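Local coordinates for protein transcriptional regulator, MarR family (Neisseria meningitidis serogroup B, PDB 3G3Z) that probably binds DNA as a winged-helix transcription factor of the MarR family, with two copies of the chain forming the assembly, at residues L29-F34 with E53-P58; Y38-E43 with R87-T92; Q72-W77 with T92-A97. One frame throughout, in Å; residues are numbered along the deposited sequence.

Contact 1: residues L29-F34 with E53-P58; sequences LNYNLF and EKWSLP
Asn32, in the first turn of helix 31-43, and Leu57, just past the end of helix 48-55, bring the two backbones nearest each other, their CA atoms 7.8 Å apart. Asn30 caps the first of these helices: its OD1 accepts from Leu33 N at 2.9 Å. The next residue, Tyr31, swings its ring across the gap, CG anti to the backbone N (chi1 -175°), and its OH donates to Trp55 O in a very short bond of 2.5 Å. The same hydroxyl lies at the edge of the indole, close to its plane. Along the tyrosine's own edge Leu57 CD2 packs 3.7 Å from Tyr31 CE1, and the Asn32 amide brings ND2 to 3.3 Å from that methyl. Phe34 makes a T-shaped pair with the tryptophan, pointing its edge at the indole face, with CE2 3.8 Å from Trp55 CH2 and the planes at 75°. The indole NE1 is engaged by Thr39 OG1, further along helix 31-43. Positive phi at Ser56 turns the chain in a Schellman motif, just where Trp55 O receives the phenol. The phenol thus ties this carbonyl to an aromatic cluster, and the one hydrogen bond between the segments probably helps orient the ring.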
loop_
_atom_site.group_PDB
_atom_site.type_symbol
_atom_site.label_atom_id
_atom_site.label_comp_id
_atom_site.label_asym_id
_atom_site.label_seq_id
_atom_site.Cartn_x
_atom_site.Cartn_y
_atom_site.Cartn_z
ATOM N N LEU A 29 2.327 17.066 -0.009
ATOM C CA LEU A 29 1.392 16.587 -1.019
ATOM C C LEU A 29 0.698 15.310 -0.557
ATOM O O LEU A 29 0.779 14.919 0.612
ATOM C CB LEU A 29 2.118 16.389 -2.374
ATOM C CG LEU A 29 2.636 17.671 -3.040
ATOM C CD1 LEU A 29 3.709 17.372 -4.076
ATOM C CD2 LEU A 29 1.499 18.478 -3.672
ATOM N N ASN A 30 -0.023 14.683 -1.473
ATOM C CA ASN A 30 -0.590 13.379 -1.203
ATOM C C ASN A 30 -0.405 12.495 -2.431
ATOM O O ASN A 30 0.057 12.969 -3.490
ATOM C CB ASN A 30 -2.051 13.479 -0.746
ATOM C CG ASN A 30 -2.969 14.060 -1.803
ATOM O OD1 ASN A 30 -2.661 14.052 -2.994
ATOM N ND2 ASN A 30 -4.116 14.564 -1.368
ATOM N N TYR A 31 -0.740 11.218 -2.273
ATOM C CA TYR A 31 -0.509 10.212 -3.302
ATOM C C TYR A 31 -1.193 10.580 -4.611
ATOM O O TYR A 31 -0.578 10.529 -5.666
ATOM C CB TYR A 31 -0.982 8.842 -2.800
ATOM C CG TYR A 31 -0.688 7.708 -3.745
ATOM C CD1 TYR A 31 -1.653 7.272 -4.655
ATOM C CD2 TYR A 31 0.548 7.072 -3.734
ATOM C CE1 TYR A 31 -1.390 6.246 -5.542
ATOM C CE2 TYR A 31 0.824 6.034 -4.617
ATOM C CZ TYR A 31 -0.166 5.617 -5.509
ATOM O OH TYR A 31 0.079 4.589 -6.381
ATOM N N ASN A 32 -2.462 10.964 -4.529
ATOM C CA ASN A 32 -3.237 11.317 -5.716
ATOM C C ASN A 32 -2.622 12.478 -6.512
ATOM O O ASN A 32 -2.537 12.410 -7.726
ATOM C CB ASN A 32 -4.694 11.629 -5.329
ATOM C CG ASN A 32 -5.377 10.469 -4.620
ATOM O OD1 ASN A 32 -6.380 10.654 -3.917
ATOM N ND2 ASN A 32 -4.853 9.265 -4.811
ATOM N N LEU A 33 -2.199 13.536 -5.822
ATOM C CA LEU A 33 -1.549 14.684 -6.460
ATOM C C LEU A 33 -0.192 14.318 -7.039
ATOM O O LEU A 33 0.171 14.750 -8.144
ATOM C CB LEU A 33 -1.360 15.812 -5.435
ATOM C CG LEU A 33 -2.571 16.694 -5.169
ATOM C CD1 LEU A 33 -2.437 17.362 -3.803
ATOM C CD2 LEU A 33 -2.721 17.727 -6.296
ATOM N N PHE A 34 0.567 13.550 -6.263
ATOM C CA PHE A 34 1.871 13.047 -6.681
ATOM C C PHE A 34 1.772 12.248 -7.965
ATOM O O PHE A 34 2.560 12.446 -8.902
ATOM C CB PHE A 34 2.484 12.188 -5.570
ATOM C CG PHE A 34 3.820 11.631 -5.921
ATOM C CD1 PHE A 34 4.961 12.432 -5.856
ATOM C CD2 PHE A 34 3.946 10.313 -6.342
ATOM C CE1 PHE A 34 6.212 11.923 -6.197
ATOM C CE2 PHE A 34 5.201 9.797 -6.683
ATOM C CZ PHE A 34 6.326 10.605 -6.608
ATOM N N GLU A 53 -3.680 4.048 -14.337
ATOM C CA GLU A 53 -3.146 2.686 -14.428
ATOM C C GLU A 53 -1.755 2.534 -13.785
ATOM O O GLU A 53 -1.534 1.617 -12.989
ATOM C CB GLU A 53 -3.209 2.158 -15.873
ATOM C CG GLU A 53 -4.454 1.281 -16.098
ATOM C CD GLU A 53 -5.065 1.362 -17.501
ATOM O OE1 GLU A 53 -4.309 1.411 -18.498
ATOM O OE2 GLU A 53 -6.319 1.346 -17.602
ATOM N N LYS A 54 -0.851 3.459 -14.093
ATOM C CA LYS A 54 0.482 3.470 -13.502
ATOM C C LYS A 54 0.466 3.465 -11.963
ATOM O O LYS A 54 1.206 2.709 -11.339
ATOM C CB LYS A 54 1.273 4.677 -14.010
ATOM C CG LYS A 54 2.728 4.702 -13.564
ATOM C CD LYS A 54 3.388 6.010 -13.977
ATOM C CE LYS A 54 4.755 6.211 -13.310
ATOM N NZ LYS A 54 5.851 5.483 -14.013
ATOM N N TRP A 55 -0.374 4.304 -11.356
ATOM C CA TRP A 55 -0.354 4.453 -9.903
ATOM C C TRP A 55 -1.479 3.713 -9.214
ATOM O O TRP A 55 -1.639 3.819 -7.997
ATOM C CB TRP A 55 -0.281 5.927 -9.493
ATOM C CG TRP A 55 1.010 6.536 -9.953
ATOM C CD1 TRP A 55 1.204 7.301 -11.062
ATOM C CD2 TRP A 55 2.295 6.391 -9.329
ATOM N NE1 TRP A 55 2.534 7.658 -11.167
ATOM C CE2 TRP A 55 3.226 7.102 -10.121
ATOM C CE3 TRP A 55 2.750 5.720 -8.183
ATOM C CZ2 TRP A 55 4.598 7.170 -9.798
ATOM C CZ3 TRP A 55 4.112 5.785 -7.861
ATOM C CH2 TRP A 55 5.018 6.512 -8.667
ATOM N N SER A 56 -2.224 2.931 -9.992
ATOM C CA SER A 56 -3.278 2.052 -9.468
ATOM C C SER A 56 -4.389 2.872 -8.797
ATOM O O SER A 56 -4.818 2.566 -7.687
ATOM C CB SER A 56 -2.687 0.989 -8.517
ATOM O OG SER A 56 -1.835 0.091 -9.228
ATOM N N LEU A 57 -4.820 3.934 -9.482
ATOM C CA LEU A 57 -5.904 4.798 -9.001
ATOM C C LEU A 57 -7.156 4.727 -9.879
ATOM O O LEU A 57 -7.049 4.610 -11.095
ATOM C CB LEU A 57 -5.433 6.253 -8.918
ATOM C CG LEU A 57 -4.393 6.572 -7.849
ATOM C CD1 LEU A 57 -3.861 7.983 -8.055
ATOM C CD2 LEU A 57 -4.965 6.389 -6.451
ATOM N N PRO A 58 -8.348 4.815 -9.267
ATOM C CA PRO A 58 -9.572 4.827 -10.063
ATOM C C PRO A 58 -9.747 6.129 -10.845
ATOM O O PRO A 58 -9.237 7.178 -10.437
ATOM C CB PRO A 58 -10.674 4.676 -9.019
ATOM C CG PRO A 58 -10.076 5.120 -7.758
ATOM C CD PRO A 58 -8.627 4.819 -7.818
#

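Contact 2: residues Y38-E43 with R87-T92; sequences YTLATE and RLLSLT
Leu40 meets Leu89 and Leu91, which both direct their side chains at helix 31-43 from strand 89-91. With CG anti to its carbonyl carbon (chi1 -68°), Leu40 sends its two methyls out toward the strand. Leu40 CD2 rests 3.4 Å from Leu89 O, while Leu40 CD1 approaches Leu89 CG at 4.1 Å, the two side chains crossing at about a right angle. Leu40 CB meets Leu91 CD1 at 3.7 Å. The other methyl of Leu91, CD2, reaches past Leu40 to the helix backbone and sits 3.5 Å from Ala41 CA and 3.8 Å from Ala41 CB. No hydrogen bond passes between the segments; the join is apolar. Helix and strand axes come within 8.0 Å and cross at -78°, so the strand runs nearly at right angles over the last turns of the helix. This is the second strand of the two-stranded antiparallel wing of a winged helix-turn-helix domain, laid against the helix that precedes the helix-turn-helix pair. Further out, Leu89 and Leu91 also pack on Trp77 and Ile75 of the neighbouring strand, and Leu89 is tied through its backbone to Arg46. Ala41 is backed by Ala99 and Thr103 of helix 93-117. Within the helix, Tyr38 O accepts from both Thr42 N and Thr42 OG1, which reach it from opposite faces of the carbonyl plane, the hydroxyl at 2.6 Å.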
loop_
_atom_site.group_PDB
_atom_site.type_symbol
_atom_site.label_atom_id
_atom_site.label_comp_id
_atom_site.label_asym_id
_atom_site.label_seq_id
_atom_site.Cartn_x
_atom_site.Cartn_y
_atom_site.Cartn_z
ATOM N N TYR A 38 3.983 14.074 -10.594
ATOM C CA TYR A 38 5.242 13.383 -10.819
ATOM C C TYR A 38 5.298 12.630 -12.149
ATOM O O TYR A 38 6.342 12.643 -12.813
ATOM C CB TYR A 38 5.579 12.468 -9.654
ATOM C CG TYR A 38 6.978 11.920 -9.712
ATOM C CD1 TYR A 38 8.078 12.712 -9.365
ATOM C CD2 TYR A 38 7.210 10.604 -10.123
ATOM C CE1 TYR A 38 9.375 12.202 -9.425
ATOM C CE2 TYR A 38 8.502 10.086 -10.183
ATOM C CZ TYR A 38 9.576 10.884 -9.829
ATOM O OH TYR A 38 10.849 10.366 -9.896
ATOM N N THR A 39 4.190 11.996 -12.546
ATOM C CA THR A 39 4.113 11.352 -13.870
ATOM C C THR A 39 4.342 12.380 -14.983
ATOM O O THR A 39 5.119 12.149 -15.914
ATOM C CB THR A 39 2.762 10.601 -14.101
ATOM O OG1 THR A 39 2.508 9.707 -13.011
ATOM C CG2 THR A 39 2.800 9.789 -15.378
ATOM N N LEU A 40 3.686 13.525 -14.867
ATOM C CA LEU A 40 3.761 14.537 -15.916
ATOM C C LEU A 40 5.133 15.196 -15.991
ATOM O O LEU A 40 5.597 15.545 -17.074
ATOM C CB LEU A 40 2.650 15.579 -15.753
ATOM C CG LEU A 40 1.206 15.119 -15.999
ATOM C CD1 LEU A 40 0.245 16.292 -15.876
ATOM C CD2 LEU A 40 1.043 14.446 -17.360
ATOM N N ALA A 41 5.778 15.352 -14.839
ATOM C CA ALA A 41 7.088 15.998 -14.767
ATOM C C ALA A 41 8.220 15.117 -15.297
ATOM O O ALA A 41 9.209 15.626 -15.830
ATOM C CB ALA A 41 7.383 16.446 -13.340
ATOM N N THR A 42 8.055 13.803 -15.170
ATOM C CA THR A 42 9.111 12.849 -15.503
ATOM C C THR A 42 8.862 12.073 -16.800
ATOM O O THR A 42 9.800 11.523 -17.372
ATOM C CB THR A 42 9.312 11.830 -14.359
ATOM O OG1 THR A 42 8.069 11.171 -14.097
ATOM C CG2 THR A 42 9.801 12.524 -13.079
ATOM N N GLU A 43 7.608 12.003 -17.250
ATOM C CA GLU A 43 7.287 11.269 -18.481
ATOM C C GLU A 43 6.822 12.190 -19.590
ATOM O O GLU A 43 6.789 11.796 -20.758
ATOM C CB GLU A 43 6.229 10.186 -18.237
ATOM C CG GLU A 43 6.671 9.112 -17.264
ATOM C CD GLU A 43 5.767 7.890 -17.253
ATOM O OE1 GLU A 43 6.196 6.852 -16.700
ATOM O OE2 GLU A 43 4.638 7.956 -17.798
ATOM N N ARG A 87 -7.873 12.726 -23.384
ATOM C CA ARG A 87 -7.001 13.679 -24.069
ATOM C C ARG A 87 -5.699 13.905 -23.285
ATOM O O ARG A 87 -5.677 13.788 -22.058
ATOM C CB ARG A 87 -7.763 14.987 -24.312
ATOM C CG ARG A 87 -7.134 15.929 -25.323
ATOM C CD ARG A 87 -8.136 16.473 -26.364
ATOM N NE ARG A 87 -9.507 16.654 -25.870
ATOM C CZ ARG A 87 -9.943 17.698 -25.161
ATOM N NH1 ARG A 87 -9.121 18.686 -24.825
ATOM N NH2 ARG A 87 -11.213 17.749 -24.778
ATOM N N LEU A 88 -4.620 14.211 -24.005
ATOM C CA LEU A 88 -3.287 14.335 -23.411
ATOM C C LEU A 88 -3.183 15.459 -22.396
ATOM O O LEU A 88 -3.583 16.598 -22.652
ATOM C CB LEU A 88 -2.212 14.526 -24.488
ATOM C CG LEU A 88 -1.643 13.298 -25.196
ATOM C CD1 LEU A 88 -0.911 13.716 -26.474
ATOM C CD2 LEU A 88 -0.723 12.491 -24.274
ATOM N N LEU A 89 -2.623 15.116 -21.245
ATOM C CA LEU A 89 -2.444 16.044 -20.146
ATOM C C LEU A 89 -0.988 16.518 -20.118
ATOM O O LEU A 89 -0.060 15.734 -20.313
ATOM C CB LEU A 89 -2.811 15.339 -18.843
ATOM C CG LEU A 89 -3.437 16.036 -17.647
ATOM C CD1 LEU A 89 -4.584 16.958 -18.030
ATOM C CD2 LEU A 89 -3.921 14.950 -16.693
ATOM N N SER A 90 -0.806 17.808 -19.866
ATOM C CA SER A 90 0.499 18.442 -19.898
ATOM C C SER A 90 0.673 19.354 -18.678
ATOM O O SER A 90 -0.290 19.945 -18.195
ATOM C CB SER A 90 0.614 19.242 -21.201
ATOM O OG SER A 90 1.748 20.079 -21.214
ATOM N N LEU A 91 1.895 19.445 -18.166
ATOM C CA LEU A 91 2.248 20.496 -17.209
ATOM C C LEU A 91 2.345 21.835 -17.935
ATOM O O LEU A 91 2.956 21.931 -19.005
ATOM C CB LEU A 91 3.591 20.196 -16.552
ATOM C CG LEU A 91 3.773 19.709 -15.105
ATOM C CD1 LEU A 91 2.566 19.011 -14.469
ATOM C CD2 LEU A 91 5.004 18.824 -15.048
ATOM N N THR A 92 1.741 22.864 -17.352
ATOM C CA THR A 92 1.914 24.221 -17.846
ATOM C C THR A 92 3.311 24.714 -17.478
ATOM O O THR A 92 4.059 24.025 -16.780
ATOM C CB THR A 92 0.889 25.164 -17.223
ATOM O OG1 THR A 92 1.074 25.176 -15.804
ATOM C CG2 THR A 92 -0.533 24.713 -17.562
#

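Contact 3: residues Q72-W77 with T92-A97; sequences QGLIEW and TETGKA
Thr92 is the side chain on which this contact turns. Its hydroxyl sits between the backbone N and the carbonyl carbon (chi1 61°), and from there OG1 faces both the start of helix 93-117 and the turn opposite. Thr92 OG1 donates to Gly73 O at 2.7 Å, tilted 16° from the carbonyl plane, and accepts from Gly95 N at 3.0 Å as the N-cap of the helix. One oxygen therefore serves as donor across the contact and as acceptor within its own segment. The same rotamer sets Thr92 CG2 beside the backbone N, where it packs 3.4 Å from Ile75 O and against the carboxylate of Glu76, whose chain runs extended beyond CG. Thr92 N adds a backbone bond of 3.1 Å to Leu74 O, and Gly95 lays its CA against that same oxygen in a CA-H...O contact of 3.2 Å; with no side chain, the glycine lets the helix come this close. Thr94 repeats the threonine rotamer, chi1 65°, which directs OG1 toward the turn. A water bridges this hydroxyl to Gln72 O, donating to the carbonyl at 2.7 Å. Leu74 crosses Thr94 at about a right angle, its CD2 3.9 Å from Thr94 OG1, and also packs on Leu69 of helix 59-71. Gly73 closes that helix in a Schellman motif with positive phi. The arrangement is that of the base of the wing in a winged helix-turn-helix domain, where the first strand leaves the probable recognition helix and the second hands over to a capped helix.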
loop_
_atom_site.group_PDB
_atom_site.type_symbol
_atom_site.label_atom_id
_atom_site.label_comp_id
_atom_site.label_asym_id
_atom_site.label_seq_id
_atom_site.Cartn_x
_atom_site.Cartn_y
_atom_site.Cartn_z
ATOM N N GLN A 72 -5.791 25.531 -10.783
ATOM C CA GLN A 72 -4.652 26.252 -10.226
ATOM C C GLN A 72 -3.671 26.670 -11.306
ATOM O O GLN A 72 -2.615 27.237 -11.007
ATOM C CB GLN A 72 -3.972 25.422 -9.149
ATOM C CG GLN A 72 -4.737 25.436 -7.836
ATOM C CD GLN A 72 -3.825 25.210 -6.652
ATOM O OE1 GLN A 72 -3.610 26.111 -5.835
ATOM N NE2 GLN A 72 -3.263 24.015 -6.563
ATOM N N GLY A 73 -4.032 26.399 -12.558
ATOM C CA GLY A 73 -3.192 26.713 -13.713
ATOM C C GLY A 73 -1.911 25.892 -13.821
ATOM O O GLY A 73 -0.988 26.273 -14.536
ATOM N N LEU A 74 -1.854 24.757 -13.128
ATOM C CA LEU A 74 -0.629 23.959 -13.066
ATOM C C LEU A 74 -0.518 22.899 -14.161
ATOM O O LEU A 74 0.586 22.458 -14.496
ATOM C CB LEU A 74 -0.479 23.325 -11.679
ATOM C CG LEU A 74 -0.384 24.334 -10.532
ATOM C CD1 LEU A 74 -0.483 23.646 -9.171
ATOM C CD2 LEU A 74 0.900 25.180 -10.654
ATOM N N ILE A 75 -1.668 22.491 -14.704
ATOM C CA ILE A 75 -1.736 21.516 -15.795
ATOM C C ILE A 75 -2.682 21.994 -16.904
ATOM O O ILE A 75 -3.370 23.001 -16.742
ATOM C CB ILE A 75 -2.180 20.111 -15.293
ATOM C CG1 ILE A 75 -3.593 20.165 -14.707
ATOM C CG2 ILE A 75 -1.161 19.529 -14.294
ATOM C CD1 ILE A 75 -4.218 18.813 -14.461
ATOM N N GLU A 76 -2.722 21.259 -18.017
ATOM C CA GLU A 76 -3.604 21.586 -19.135
ATOM C C GLU A 76 -3.864 20.384 -20.044
ATOM O O GLU A 76 -2.980 19.556 -20.272
ATOM C CB GLU A 76 -3.010 22.733 -19.956
ATOM C CG GLU A 76 -1.697 22.375 -20.655
ATOM C CD GLU A 76 -0.889 23.586 -21.064
ATOM O OE1 GLU A 76 -1.446 24.702 -21.094
ATOM O OE2 GLU A 76 0.313 23.418 -21.353
ATOM N N TRP A 77 -5.088 20.293 -20.555
ATOM C CA TRP A 77 -5.413 19.355 -21.620
ATOM C C TRP A 77 -5.080 20.018 -22.944
ATOM O O TRP A 77 -5.283 21.223 -23.107
ATOM C CB TRP A 77 -6.903 19.011 -21.606
ATOM C CG TRP A 77 -7.357 18.325 -20.365
ATOM C CD1 TRP A 77 -7.366 16.980 -20.129
ATOM C CD2 TRP A 77 -7.877 18.945 -19.182
ATOM N NE1 TRP A 77 -7.861 16.720 -18.871
ATOM C CE2 TRP A 77 -8.180 17.908 -18.267
ATOM C CE3 TRP A 77 -8.116 20.273 -18.804
ATOM C CZ2 TRP A 77 -8.709 18.160 -16.993
ATOM C CZ3 TRP A 77 -8.645 20.522 -17.539
ATOM C CH2 TRP A 77 -8.933 19.470 -16.649
ATOM N N THR A 92 1.741 22.864 -17.352
ATOM C CA THR A 92 1.914 24.221 -17.846
ATOM C C THR A 92 3.311 24.714 -17.478
ATOM O O THR A 92 4.059 24.025 -16.780
ATOM C CB THR A 92 0.889 25.164 -17.223
ATOM O OG1 THR A 92 1.074 25.176 -15.804
ATOM C CG2 THR A 92 -0.533 24.713 -17.562
ATOM N N GLU A 93 3.661 25.912 -17.931
ATOM C CA GLU A 93 4.920 26.515 -17.509
ATOM C C GLU A 93 4.984 26.692 -15.991
ATOM O O GLU A 93 5.980 26.325 -15.360
ATOM C CB GLU A 93 5.188 27.838 -18.243
ATOM C CG GLU A 93 5.798 27.661 -19.641
ATOM C CD GLU A 93 6.896 26.582 -19.697
ATOM O OE1 GLU A 93 7.868 26.644 -18.905
ATOM O OE2 GLU A 93 6.779 25.668 -20.545
ATOM N N THR A 94 3.914 27.226 -15.404
ATOM C CA THR A 94 3.845 27.366 -13.945
ATOM C C THR A 94 3.889 26.003 -13.249
ATOM O O THR A 94 4.450 25.886 -12.162
ATOM C CB THR A 94 2.602 28.160 -13.493
ATOM O OG1 THR A 94 1.416 27.429 -13.822
ATOM C CG2 THR A 94 2.564 29.538 -14.171
ATOM N N GLY A 95 3.313 24.982 -13.887
ATOM C CA GLY A 95 3.365 23.602 -13.386
ATOM C C GLY A 95 4.761 22.997 -13.335
ATOM O O GLY A 95 5.090 22.251 -12.408
ATOM N N LYS A 96 5.584 23.322 -14.328
ATOM C CA LYS A 96 6.944 22.792 -14.414
ATOM C C LYS A 96 7.838 23.365 -13.320
ATOM O O LYS A 96 8.551 22.619 -12.657
ATOM C CB LYS A 96 7.536 23.052 -15.801
ATOM C CG LYS A 96 6.796 22.319 -16.895
ATOM C CD LYS A 96 7.217 22.766 -18.272
ATOM C CE LYS A 96 6.372 22.051 -19.297
ATOM N NZ LYS A 96 6.948 22.168 -20.655
ATOM N N ALA A 97 7.792 24.687 -13.137
ATOM C CA ALA A 97 8.448 25.330 -12.004
ATOM C C ALA A 97 7.922 24.747 -10.673
ATOM O O ALA A 97 8.703 24.408 -9.784
ATOM C CB ALA A 97 8.237 26.846 -12.064
HETATM O O HOH W 1 -0.318 28.524 -11.790
#

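How the contacts relate
Contacts 1 and 2 share helix 31-43 and lie 13 Å apart between centres. They are joined by a probable hydrogen bond of 2.8 Å from Trp55 NE1 to Thr39 OG1 and by a salt bridge of 3.0 Å from Lys54 NZ to Glu43 OE1. Lys54 also pairs with Asp7 of the second subunit, so this junction reaches the dimer partner. Contacts 2 and 3, 9 Å apart between centres, share Thr92 and each hold one of the two wing strands, which are joined where Glu76 N meets Ser90 O at 2.8 Å. Contacts 1 and 3 do not touch, their nearest atoms about 6 Å apart; contact 2 links the helix-turn-helix side to the base of the wing.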